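Local coordinates for stringent starvation protein A homolog (Haemophilus influenzae, PDB 3LYK) that probably forms an equimolar complex with the RNA polymerase holoenzyme, but not with the core enzyme, and belongs to the glutathione S-transferase superfamily, at residues B[96-99]-B[100-104]; B[141-145]-B[146-150]; B[151-154]-B[155-159]; B[19-22]-B[23-27]. All coordinates share one frame; numbering follows the deposited sequence.

Contacts 1 and 4 lie within single helices and contact 3 covers the start of one, whereas contact 2 is a tight turn in the loop leading into it. Contact 3, its centre about 5 Å from the centre of the chain, is almost wholly buried; contact 4 is largely buried, and the outer contacts 1 and 2 only partly so. Contact 1 presents one side to contact 3 and another to the second subunit, and it combines leucines with arginines. Contact 4, in the N-terminal domain, pairs aliphatic packing with polar ends bonded outside it and meets contact 3 across the domain boundary. In contact 2, aromatic and selenomethionine side chains predominate, and Phe145 ties it to Asp154.

Contact 1. Residues B[96-99]-B[100-104]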
loop_
_atom_site.group_PDB
_atom_site.type_symbol
_atom_site.label_atom_id
_atom_site.label_comp_id
_atom_site.label_asym_id
_atom_site.label_seq_id
_atom_site.Cartn_x
_atom_site.Cartn_y
_atom_site.Cartn_z
ATOM N N ARG B 96 -1.517 6.758 -7.242
ATOM C CA ARG B 96 -1.506 5.903 -6.062
ATOM C C ARG B 96 -2.770 6.062 -5.233
ATOM O O ARG B 96 -3.317 5.076 -4.689
ATOM C CB ARG B 96 -0.259 6.168 -5.192
ATOM C CG ARG B 96 1.045 5.535 -5.757
ATOM C CD ARG B 96 2.132 5.516 -4.722
ATOM N NE ARG B 96 3.364 4.978 -5.287
ATOM C CZ ARG B 96 4.432 5.714 -5.600
ATOM N NH1 ARG B 96 4.429 7.043 -5.394
ATOM N NH2 ARG B 96 5.521 5.119 -6.095
ATOM N N LEU B 97 -3.206 7.312 -5.078
ATOM C CA LEU B 97 -4.392 7.587 -4.254
ATOM C C LEU B 97 -5.659 7.026 -4.934
ATOM O O LEU B 97 -6.539 6.448 -4.282
ATOM C CB LEU B 97 -4.539 9.088 -4.018
ATOM C CG LEU B 97 -5.512 9.390 -2.869
ATOM C CD1 LEU B 97 -5.016 8.790 -1.581
ATOM C CD2 LEU B 97 -5.757 10.897 -2.688
ATOM N N LEU B 98 -5.717 7.191 -6.252
ATOM C CA LEU B 98 -6.792 6.623 -7.078
ATOM C C LEU B 98 -6.882 5.109 -6.924
ATOM O O LEU B 98 -7.961 4.556 -6.718
ATOM C CB LEU B 98 -6.514 6.996 -8.533
ATOM C CG LEU B 98 -7.601 7.176 -9.561
ATOM C CD1 LEU B 98 -8.860 7.737 -8.900
ATOM C CD2 LEU B 98 -7.050 8.170 -10.571
HETATM N N MSE B 99 -5.730 4.449 -6.928
HETATM C CA MSE B 99 -5.669 3.013 -6.771
HETATM C C MSE B 99 -6.180 2.572 -5.434
HETATM O O MSE B 99 -6.986 1.624 -5.336
HETATM C CB MSE B 99 -4.232 2.506 -7.012
HETATM C CG MSE B 99 -3.896 2.477 -8.535
HETATM SE SE MSE B 99 -2.034 1.923 -8.863
HETATM C CE MSE B 99 -1.033 3.571 -8.985
ATOM N N LEU B 100 -5.702 3.248 -4.384
ATOM C CA LEU B 100 -6.124 2.943 -3.039
ATOM C C LEU B 100 -7.642 3.055 -2.926
ATOM O O LEU B 100 -8.278 2.197 -2.299
ATOM C CB LEU B 100 -5.498 3.905 -2.033
ATOM C CG LEU B 100 -6.074 3.787 -0.613
ATOM C CD1 LEU B 100 -5.643 2.481 -0.001
ATOM C CD2 LEU B 100 -5.585 4.958 0.308
ATOM N N ARG B 101 -8.200 4.104 -3.509
ATOM C CA ARG B 101 -9.633 4.352 -3.420
ATOM C C ARG B 101 -10.457 3.324 -4.216
ATOM O O ARG B 101 -11.524 2.890 -3.755
ATOM C CB ARG B 101 -9.968 5.754 -3.891
ATOM C CG ARG B 101 -9.499 6.861 -2.892
ATOM C CD ARG B 101 -9.767 8.250 -3.407
ATOM N NE ARG B 101 -11.136 8.361 -3.887
ATOM C CZ ARG B 101 -11.487 8.861 -5.066
ATOM N NH1 ARG B 101 -10.569 9.355 -5.883
ATOM N NH2 ARG B 101 -12.766 8.871 -5.433
ATOM N N ILE B 102 -9.975 2.954 -5.403
ATOM C CA ILE B 102 -10.611 1.879 -6.162
ATOM C C ILE B 102 -10.693 0.628 -5.328
ATOM O O ILE B 102 -11.776 0.081 -5.119
ATOM C CB ILE B 102 -9.927 1.657 -7.526
ATOM C CG1 ILE B 102 -10.228 2.873 -8.386
ATOM C CG2 ILE B 102 -10.418 0.327 -8.181
ATOM C CD1 ILE B 102 -9.258 3.071 -9.537
ATOM N N GLU B 103 -9.553 0.227 -4.794
ATOM C CA GLU B 103 -9.431 -0.948 -3.974
ATOM C C GLU B 103 -10.304 -0.873 -2.707
ATOM O O GLU B 103 -10.982 -1.852 -2.354
ATOM C CB GLU B 103 -7.964 -1.134 -3.600
ATOM C CG GLU B 103 -7.521 -2.558 -3.444
ATOM C CD GLU B 103 -7.601 -3.024 -2.017
ATOM O OE1 GLU B 103 -7.454 -2.169 -1.110
ATOM O OE2 GLU B 103 -7.805 -4.240 -1.785
ATOM N N GLN B 104 -10.333 0.288 -2.061
ATOM C CA GLN B 104 -11.042 0.440 -0.800
ATOM C C GLN B 104 -12.551 0.522 -0.978
ATOM O O GLN B 104 -13.298 -0.116 -0.249
ATOM C CB GLN B 104 -10.547 1.710 -0.080
ATOM C CG GLN B 104 -10.396 1.525 1.382
ATOM C CD GLN B 104 -9.298 2.442 1.961
ATOM O OE1 GLN B 104 -8.160 2.005 2.194
ATOM N NE2 GLN B 104 -9.640 3.702 2.178
#
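Ile102 N donates to Leu98 O over 2.9 Å, at an N-H...O angle of 166°, joining successive turns of one continuous helix. The side chain of the donor residue helps to cover the same oxygen: with chi1 at -69°, CG1 stands opposite its own carbonyl carbon and runs back along the helix, bringing Ile102 CD1 to 3.4 Å from Leu98 O. Its touch on the leucine is looser, Ile102 CD1 lying 4.4 Å from Leu98 CG. The neighbouring bonds, Leu100 N to Arg96 O, Arg101 N to Leu97 O and Glu103 N to Met99 O, repeat the same spacing of four residues.

Arg101 shows how a long side chain can serve two purposes. Its aliphatic start shields a backbone oxygen, Arg101 CG being 3.3 Å from Leu97 O. A bend at chi3 (49°) then turns the guanidinium across Leu98, where Arg101 NH1 approaches Leu98 CD1 to 3.8 Å at a slant. Nearby, Leu97 CD1 and Leu100 CD2 meet at 4.3 Å.

Arg101 NE bonds to Tyr52 OH of the second subunit, and Leu97 rests on Val64 of that subunit. Met99 instead carries its selenium to Leu152 and Tyr156 of helix 152-165, while Ile102 packs on Val157. The outcome is a helix with one side in the subunit interface and another in the protein interior, as expected for the first helix of the all-helical C-terminal domain in a dimeric glutathione S-transferase fold.

Contact 2. Residues B[141-145]-B[146-150]; sequences QMPYF and MNEEF
Tyr144 and Phe150 fit together as plate and knob: the methylene Phe150 CB sits over the tyrosine face, 4.0 Å from the ring centroid and 17° off the normal, a CH-pi contact. Beyond it the phenylalanine ring stands steeply to the tyrosine, their planes at 83°, and Tyr144 CE1 touches its edge at Phe150 CD1, 3.7 Å away.

A second projection is the selenomethionine Met142. Its chain bends at chi3 (-81°) over the returning chain, with Met142 CE 3.6 Å from Met146 C. The Glu148 side chain crosses that of Met142 at about a right angle, bringing Glu148 OE2 to 3.4 Å from Met142 CG.

Beneath these side chains lies a type II turn from Tyr144 to Asn147. Tyr144 N donates to Asn147 O at 3.0 Å; the return bond, Asn147 N to Tyr144 O, is weak at 3.3 Å. A water bridges Phe145 O and Asn147 ND2, and that amide also donates to Asp95 OD1. Phe145, meanwhile, is buried among Val153, Val157 and Trp106. With one backbone bond of the turn weak, this suggests that apolar packing, the water and the backbone anchoring of Phe145 on helix 152-165 probably share in holding its shape.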
loop_
_atom_site.group_PDB
_atom_site.type_symbol
_atom_site.label_atom_id
_atom_site.label_comp_id
_atom_site.label_asym_id
_atom_site.label_seq_id
_atom_site.Cartn_x
_atom_site.Cartn_y
_atom_site.Cartn_z
ATOM N N GLN B 141 -12.639 13.523 -21.299
ATOM C CA GLN B 141 -11.348 14.208 -21.259
ATOM C C GLN B 141 -10.209 13.284 -21.671
ATOM O O GLN B 141 -9.375 13.664 -22.504
ATOM C CB GLN B 141 -11.095 14.821 -19.866
ATOM C CG GLN B 141 -11.685 14.010 -18.681
ATOM C CD GLN B 141 -12.014 14.865 -17.419
ATOM O OE1 GLN B 141 -12.222 14.325 -16.318
ATOM N NE2 GLN B 141 -12.071 16.193 -17.589
HETATM N N MSE B 142 -10.166 12.073 -21.107
HETATM C CA MSE B 142 -9.001 11.195 -21.338
HETATM C C MSE B 142 -9.370 9.751 -21.648
HETATM O O MSE B 142 -10.310 9.245 -21.074
HETATM C CB MSE B 142 -8.046 11.279 -20.149
HETATM C CG MSE B 142 -7.410 12.654 -20.016
HETATM SE SE MSE B 142 -6.237 12.709 -18.477
HETATM C CE MSE B 142 -7.582 13.008 -17.091
ATOM N N PRO B 143 -8.624 9.092 -22.554
ATOM C CA PRO B 143 -9.019 7.728 -22.945
ATOM C C PRO B 143 -8.756 6.628 -21.900
ATOM O O PRO B 143 -9.462 5.634 -21.912
ATOM C CB PRO B 143 -8.218 7.464 -24.224
ATOM C CG PRO B 143 -7.040 8.402 -24.163
ATOM C CD PRO B 143 -7.496 9.606 -23.361
ATOM N N TYR B 144 -7.763 6.788 -21.019
ATOM C CA TYR B 144 -7.553 5.810 -19.939
ATOM C C TYR B 144 -8.007 6.399 -18.636
ATOM O O TYR B 144 -8.448 7.533 -18.622
ATOM C CB TYR B 144 -6.120 5.291 -19.918
ATOM C CG TYR B 144 -5.836 4.528 -21.175
ATOM C CD1 TYR B 144 -6.158 3.162 -21.273
ATOM C CD2 TYR B 144 -5.300 5.169 -22.288
ATOM C CE1 TYR B 144 -5.924 2.470 -22.445
ATOM C CE2 TYR B 144 -5.054 4.484 -23.460
ATOM C CZ TYR B 144 -5.383 3.146 -23.537
ATOM O OH TYR B 144 -5.128 2.458 -24.690
ATOM N N PHE B 145 -7.995 5.631 -17.555
ATOM C CA PHE B 145 -8.718 6.067 -16.380
ATOM C C PHE B 145 -7.968 7.214 -15.672
ATOM O O PHE B 145 -7.019 6.970 -14.928
ATOM C CB PHE B 145 -8.980 4.896 -15.449
ATOM C CG PHE B 145 -10.032 5.158 -14.461
ATOM C CD1 PHE B 145 -11.343 4.786 -14.710
ATOM C CD2 PHE B 145 -9.733 5.792 -13.252
ATOM C CE1 PHE B 145 -12.352 5.024 -13.763
ATOM C CE2 PHE B 145 -10.731 6.021 -12.293
ATOM C CZ PHE B 145 -12.046 5.658 -12.566
HETATM N N MSE B 146 -8.409 8.448 -15.935
HETATM C CA MSE B 146 -7.798 9.678 -15.390
HETATM C C MSE B 146 -6.377 9.794 -15.906
HETATM O O MSE B 146 -5.542 10.360 -15.236
HETATM C CB MSE B 146 -7.749 9.670 -13.849
HETATM C CG MSE B 146 -9.081 9.788 -13.139
HETATM SE SE MSE B 146 -9.903 11.513 -13.635
HETATM C CE MSE B 146 -9.002 12.725 -12.349
ATOM N N ASN B 147 -6.087 9.212 -17.067
ATOM C CA ASN B 147 -4.760 9.311 -17.650
ATOM C C ASN B 147 -4.837 9.275 -19.157
ATOM O O ASN B 147 -5.789 8.715 -19.728
ATOM C CB ASN B 147 -3.802 8.212 -17.123
ATOM C CG ASN B 147 -3.193 8.567 -15.740
ATOM O OD1 ASN B 147 -2.426 9.519 -15.634
ATOM N ND2 ASN B 147 -3.574 7.837 -14.689
ATOM N N GLU B 148 -3.827 9.869 -19.784
ATOM C CA GLU B 148 -3.674 9.892 -21.233
ATOM C C GLU B 148 -3.189 8.555 -21.763
ATOM O O GLU B 148 -3.526 8.197 -22.893
ATOM C CB GLU B 148 -2.644 10.955 -21.643
ATOM C CG GLU B 148 -3.045 12.385 -21.305
ATOM C CD GLU B 148 -4.214 12.894 -22.170
ATOM O OE1 GLU B 148 -4.507 12.278 -23.229
ATOM O OE2 GLU B 148 -4.837 13.915 -21.781
ATOM N N GLU B 149 -2.369 7.843 -20.970
ATOM C CA GLU B 149 -1.782 6.561 -21.390
ATOM C C GLU B 149 -2.187 5.451 -20.429
ATOM O O GLU B 149 -2.488 5.709 -19.274
ATOM C CB GLU B 149 -0.249 6.623 -21.402
ATOM C CG GLU B 149 0.380 7.665 -22.358
ATOM C CD GLU B 149 0.229 7.248 -23.811
ATOM O OE1 GLU B 149 0.640 6.112 -24.172
ATOM O OE2 GLU B 149 -0.331 8.038 -24.597
ATOM N N PHE B 150 -2.134 4.210 -20.908
ATOM C CA PHE B 150 -2.508 3.061 -20.110
ATOM C C PHE B 150 -1.503 2.914 -18.967
ATOM O O PHE B 150 -0.303 3.040 -19.200
ATOM C CB PHE B 150 -2.443 1.801 -20.983
ATOM C CG PHE B 150 -2.817 0.534 -20.256
ATOM C CD1 PHE B 150 -4.142 0.167 -20.116
ATOM C CD2 PHE B 150 -1.829 -0.303 -19.750
ATOM C CE1 PHE B 150 -4.500 -1.022 -19.488
ATOM C CE2 PHE B 150 -2.176 -1.498 -19.108
ATOM C CZ PHE B 150 -3.512 -1.855 -18.977
HETATM O O HOH W 1 -4.748 5.383 -15.956
#

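Contact 3. Residues B[151-154]-B[155-159]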
loop_
_atom_site.group_PDB
_atom_site.type_symbol
_atom_site.label_atom_id
_atom_site.label_comp_id
_atom_site.label_asym_id
_atom_site.label_seq_id
_atom_site.Cartn_x
_atom_site.Cartn_y
_atom_site.Cartn_z
ATOM N N GLY B 151 -1.976 2.598 -17.760
ATOM C CA GLY B 151 -1.043 2.469 -16.634
ATOM C C GLY B 151 -1.594 1.606 -15.535
ATOM O O GLY B 151 -2.655 0.958 -15.719
ATOM N N LEU B 152 -0.912 1.631 -14.375
ATOM C CA LEU B 152 -1.312 0.818 -13.223
ATOM C C LEU B 152 -2.738 1.055 -12.749
ATOM O O LEU B 152 -3.362 0.123 -12.260
ATOM C CB LEU B 152 -0.317 0.946 -12.053
ATOM C CG LEU B 152 1.128 0.476 -12.283
ATOM C CD1 LEU B 152 1.977 0.581 -10.951
ATOM C CD2 LEU B 152 1.190 -0.959 -12.850
ATOM N N VAL B 153 -3.253 2.282 -12.847
ATOM C CA VAL B 153 -4.666 2.524 -12.448
ATOM C C VAL B 153 -5.633 1.653 -13.309
ATOM O O VAL B 153 -6.590 1.046 -12.801
ATOM C CB VAL B 153 -5.037 4.025 -12.580
ATOM C CG1 VAL B 153 -6.493 4.273 -12.174
ATOM C CG2 VAL B 153 -4.060 4.918 -11.709
ATOM N N ASP B 154 -5.348 1.564 -14.597
ATOM C CA ASP B 154 -6.136 0.705 -15.506
ATOM C C ASP B 154 -5.994 -0.776 -15.136
ATOM O O ASP B 154 -6.943 -1.542 -15.302
ATOM C CB ASP B 154 -5.709 0.967 -16.949
ATOM C CG ASP B 154 -5.838 2.425 -17.311
ATOM O OD1 ASP B 154 -6.988 2.918 -17.399
ATOM O OD2 ASP B 154 -4.783 3.108 -17.433
ATOM N N CYS B 155 -4.835 -1.161 -14.581
ATOM C CA CYS B 155 -4.656 -2.504 -14.060
ATOM C C CYS B 155 -5.529 -2.757 -12.835
ATOM O O CYS B 155 -5.736 -3.912 -12.472
ATOM C CB CYS B 155 -3.187 -2.800 -13.757
ATOM S SG CYS B 155 -2.169 -2.665 -15.261
ATOM N N TYR B 156 -6.034 -1.694 -12.198
ATOM C CA TYR B 156 -7.017 -1.880 -11.127
ATOM C C TYR B 156 -8.444 -1.867 -11.703
ATOM O O TYR B 156 -9.289 -2.620 -11.258
ATOM C CB TYR B 156 -6.917 -0.772 -10.029
ATOM C CG TYR B 156 -5.862 -1.025 -8.961
ATOM C CD1 TYR B 156 -4.501 -0.966 -9.282
ATOM C CD2 TYR B 156 -6.220 -1.312 -7.639
ATOM C CE1 TYR B 156 -3.522 -1.204 -8.334
ATOM C CE2 TYR B 156 -5.213 -1.554 -6.652
ATOM C CZ TYR B 156 -3.881 -1.491 -7.023
ATOM O OH TYR B 156 -2.866 -1.718 -6.125
ATOM N N VAL B 157 -8.725 -0.963 -12.635
ATOM C CA VAL B 157 -10.086 -0.828 -13.146
ATOM C C VAL B 157 -10.480 -2.005 -14.090
ATOM O O VAL B 157 -11.560 -2.592 -13.922
ATOM C CB VAL B 157 -10.313 0.565 -13.815
ATOM C CG1 VAL B 157 -11.728 0.698 -14.332
ATOM C CG2 VAL B 157 -10.028 1.724 -12.779
ATOM N N ALA B 158 -9.616 -2.356 -15.051
ATOM C CA ALA B 158 -9.954 -3.400 -16.041
ATOM C C ALA B 158 -10.344 -4.777 -15.444
ATOM O O ALA B 158 -11.324 -5.338 -15.866
ATOM C CB ALA B 158 -8.859 -3.545 -17.151
ATOM N N PRO B 159 -9.593 -5.302 -14.439
ATOM C CA PRO B 159 -10.001 -6.565 -13.864
ATOM C C PRO B 159 -11.389 -6.479 -13.239
ATOM O O PRO B 159 -12.112 -7.483 -13.197
ATOM C CB PRO B 159 -8.937 -6.810 -12.774
ATOM C CG PRO B 159 -7.725 -6.211 -13.362
ATOM C CD PRO B 159 -8.260 -4.908 -13.943
#
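Val153 O accepts hydrogen bonds from two backbone N-H groups of the next turn. Val157 N reaches it in the carbonyl plane at 2.9 Å, the regular helical bond, whereas Tyr156 N comes at the same distance from well above that plane. The second approach goes with a tightening of this first turn, in which the other bond of Tyr156 N, to Leu152 O, is weak. Leu152 O also lies at the edge of the Tyr156 ring, in its plane, 3.4 Å from Tyr156 CD1.

Cys155 N donates to Gly151 O at 3.2 Å, and the thiol turns back over the same residue, Cys155 SG being 3.7 Å from Gly151 O. With chi1 at -60°, SG stands beside its own backbone N, which directs it there.

Asp154 helps to position this turn. Its OD2 accepts a hydrogen bond from Gly151 N at 2.9 Å through the anti lone pair. An aspartate that reaches back to the residue just before a helix recalls one half of the N-capping box known at the corresponding helix of glutathione S-transferases; here Gly151 has no side chain to return the bond.

The other oxygen, OD1, is bonded by Tyr182 OH and Phe145 N, so partners at both oxygens fix the carboxylate. Further along, Ala158 N donates to Asp154 O at 2.8 Å. Pro159 N has no proton to continue the series, and the helix kinks there. Outside this turn, Leu152 packs on Val24, Cys155 on Ile23 and Tyr156 on Gln20, all of helix 16-27, while Tyr156 also touches Met72 of helix 68-78.

Contact 4. Residues B[19-22]-B[23-27]; sequences HQVK and IVLAE
His19 and Ile23 are brought together by different first torsions: the imidazole swings away from its backbone N (chi1 -168°) toward the following turn, and Ile23 CG1 turns back beside its own N (chi1 -66°). The two chains meet at a slant, with His19 CD2 3.8 Å from Ile23 CG1 and Ile23 CD1 equally close to His19 NE2. That nitrogen also bonds Ser195 OG, which helps to fix the rotation of the ring.

On roughly the opposite side of the helix, Val21 and Leu25 lie side by side and point the same way, Val21 CG1 touching Leu25 CD1 at 3.8 Å. Between them runs the straight bond from Leu25 N to Val21 O, 2.8 Å long with an N-H...O angle of 171°.

This is the helix of the beta-alpha-beta unit in the thioredoxin-like N-terminal domain, crossing from strand 3-11 to strand 30-36. Leu25 packs on Met7 and Val30 of those strands, whereas the other side of the helix turns to the C-terminal domain, where His19 rests on Pro159.

Val24 CG2 lies 3.5 Å from Gln20 O, a carbonyl that accepts from Val24 N. The amide of Gln20 bonds Ser68 through OE1 and Tyr107 through NE2.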
loop_
_atom_site.group_PDB
_atom_site.type_symbol
_atom_site.label_atom_id
_atom_site.label_comp_id
_atom_site.label_asym_id
_atom_site.label_seq_id
_atom_site.Cartn_x
_atom_site.Cartn_y
_atom_site.Cartn_z
ATOM N N HIS B 19 -5.012 -11.265 -11.150
ATOM C CA HIS B 19 -5.264 -10.718 -12.482
ATOM C C HIS B 19 -4.484 -9.388 -12.730
ATOM O O HIS B 19 -3.843 -9.215 -13.770
ATOM C CB HIS B 19 -6.769 -10.582 -12.727
ATOM C CG HIS B 19 -7.108 -10.302 -14.158
ATOM N ND1 HIS B 19 -8.391 -10.040 -14.585
ATOM C CD2 HIS B 19 -6.315 -10.233 -15.262
ATOM C CE1 HIS B 19 -8.375 -9.801 -15.887
ATOM N NE2 HIS B 19 -7.125 -9.908 -16.318
ATOM N N GLN B 20 -4.512 -8.469 -11.753
ATOM C CA GLN B 20 -3.728 -7.237 -11.857
ATOM C C GLN B 20 -2.248 -7.525 -12.213
ATOM O O GLN B 20 -1.673 -6.886 -13.107
ATOM C CB GLN B 20 -3.722 -6.463 -10.516
ATOM C CG GLN B 20 -5.076 -6.012 -9.996
ATOM C CD GLN B 20 -4.934 -5.368 -8.606
ATOM O OE1 GLN B 20 -4.001 -5.666 -7.861
ATOM N NE2 GLN B 20 -5.867 -4.534 -8.256
ATOM N N VAL B 21 -1.643 -8.444 -11.463
ATOM C CA VAL B 21 -0.247 -8.762 -11.624
ATOM C C VAL B 21 0.038 -9.398 -13.010
ATOM O O VAL B 21 1.026 -9.022 -13.702
ATOM C CB VAL B 21 0.272 -9.680 -10.465
ATOM C CG1 VAL B 21 1.724 -10.147 -10.731
ATOM C CG2 VAL B 21 0.261 -8.895 -9.120
ATOM N N LYS B 22 -0.846 -10.295 -13.452
ATOM C CA LYS B 22 -0.645 -10.896 -14.819
ATOM C C LYS B 22 -0.720 -9.869 -15.903
ATOM O O LYS B 22 -0.031 -9.978 -16.866
ATOM C CB LYS B 22 -1.642 -12.020 -15.133
ATOM C CG LYS B 22 -1.527 -13.217 -14.203
ATOM C CD LYS B 22 -2.729 -14.139 -14.514
ATOM C CE LYS B 22 -2.565 -15.477 -13.879
ATOM N NZ LYS B 22 -3.859 -16.205 -14.041
ATOM N N ILE B 23 -1.552 -8.855 -15.767
ATOM C CA ILE B 23 -1.577 -7.821 -16.802
ATOM C C ILE B 23 -0.225 -7.097 -16.827
ATOM O O ILE B 23 0.360 -6.851 -17.892
ATOM C CB ILE B 23 -2.687 -6.834 -16.528
ATOM C CG1 ILE B 23 -4.030 -7.536 -16.680
ATOM C CG2 ILE B 23 -2.566 -5.616 -17.477
ATOM C CD1 ILE B 23 -5.212 -6.650 -16.205
ATOM N N VAL B 24 0.300 -6.788 -15.643
ATOM C CA VAL B 24 1.615 -6.076 -15.603
ATOM C C VAL B 24 2.744 -6.929 -16.148
ATOM O O VAL B 24 3.570 -6.438 -16.930
ATOM C CB VAL B 24 1.920 -5.524 -14.176
ATOM C CG1 VAL B 24 3.312 -4.925 -14.114
ATOM C CG2 VAL B 24 0.791 -4.468 -13.813
ATOM N N LEU B 25 2.772 -8.209 -15.782
ATOM C CA LEU B 25 3.785 -9.127 -16.350
ATOM C C LEU B 25 3.746 -9.169 -17.890
ATOM O O LEU B 25 4.806 -9.157 -18.512
ATOM C CB LEU B 25 3.661 -10.545 -15.781
ATOM C CG LEU B 25 4.092 -10.715 -14.312
ATOM C CD1 LEU B 25 3.463 -11.960 -13.647
ATOM C CD2 LEU B 25 5.615 -10.771 -14.194
ATOM N N ALA B 26 2.537 -9.145 -18.475
ATOM C CA ALA B 26 2.370 -9.224 -19.910
ATOM C C ALA B 26 2.713 -7.888 -20.565
ATOM O O ALA B 26 3.341 -7.886 -21.610
ATOM C CB ALA B 26 0.942 -9.673 -20.272
ATOM N N GLU B 27 2.340 -6.761 -19.939
ATOM C CA GLU B 27 2.752 -5.469 -20.453
ATOM C C GLU B 27 4.262 -5.389 -20.590
ATOM O O GLU B 27 4.758 -4.861 -21.571
ATOM C CB GLU B 27 2.316 -4.323 -19.543
ATOM C CG GLU B 27 0.905 -3.835 -19.724
ATOM C CD GLU B 27 0.689 -3.112 -21.085
ATOM O OE1 GLU B 27 1.563 -2.299 -21.496
ATOM O OE2 GLU B 27 -0.374 -3.336 -21.710
#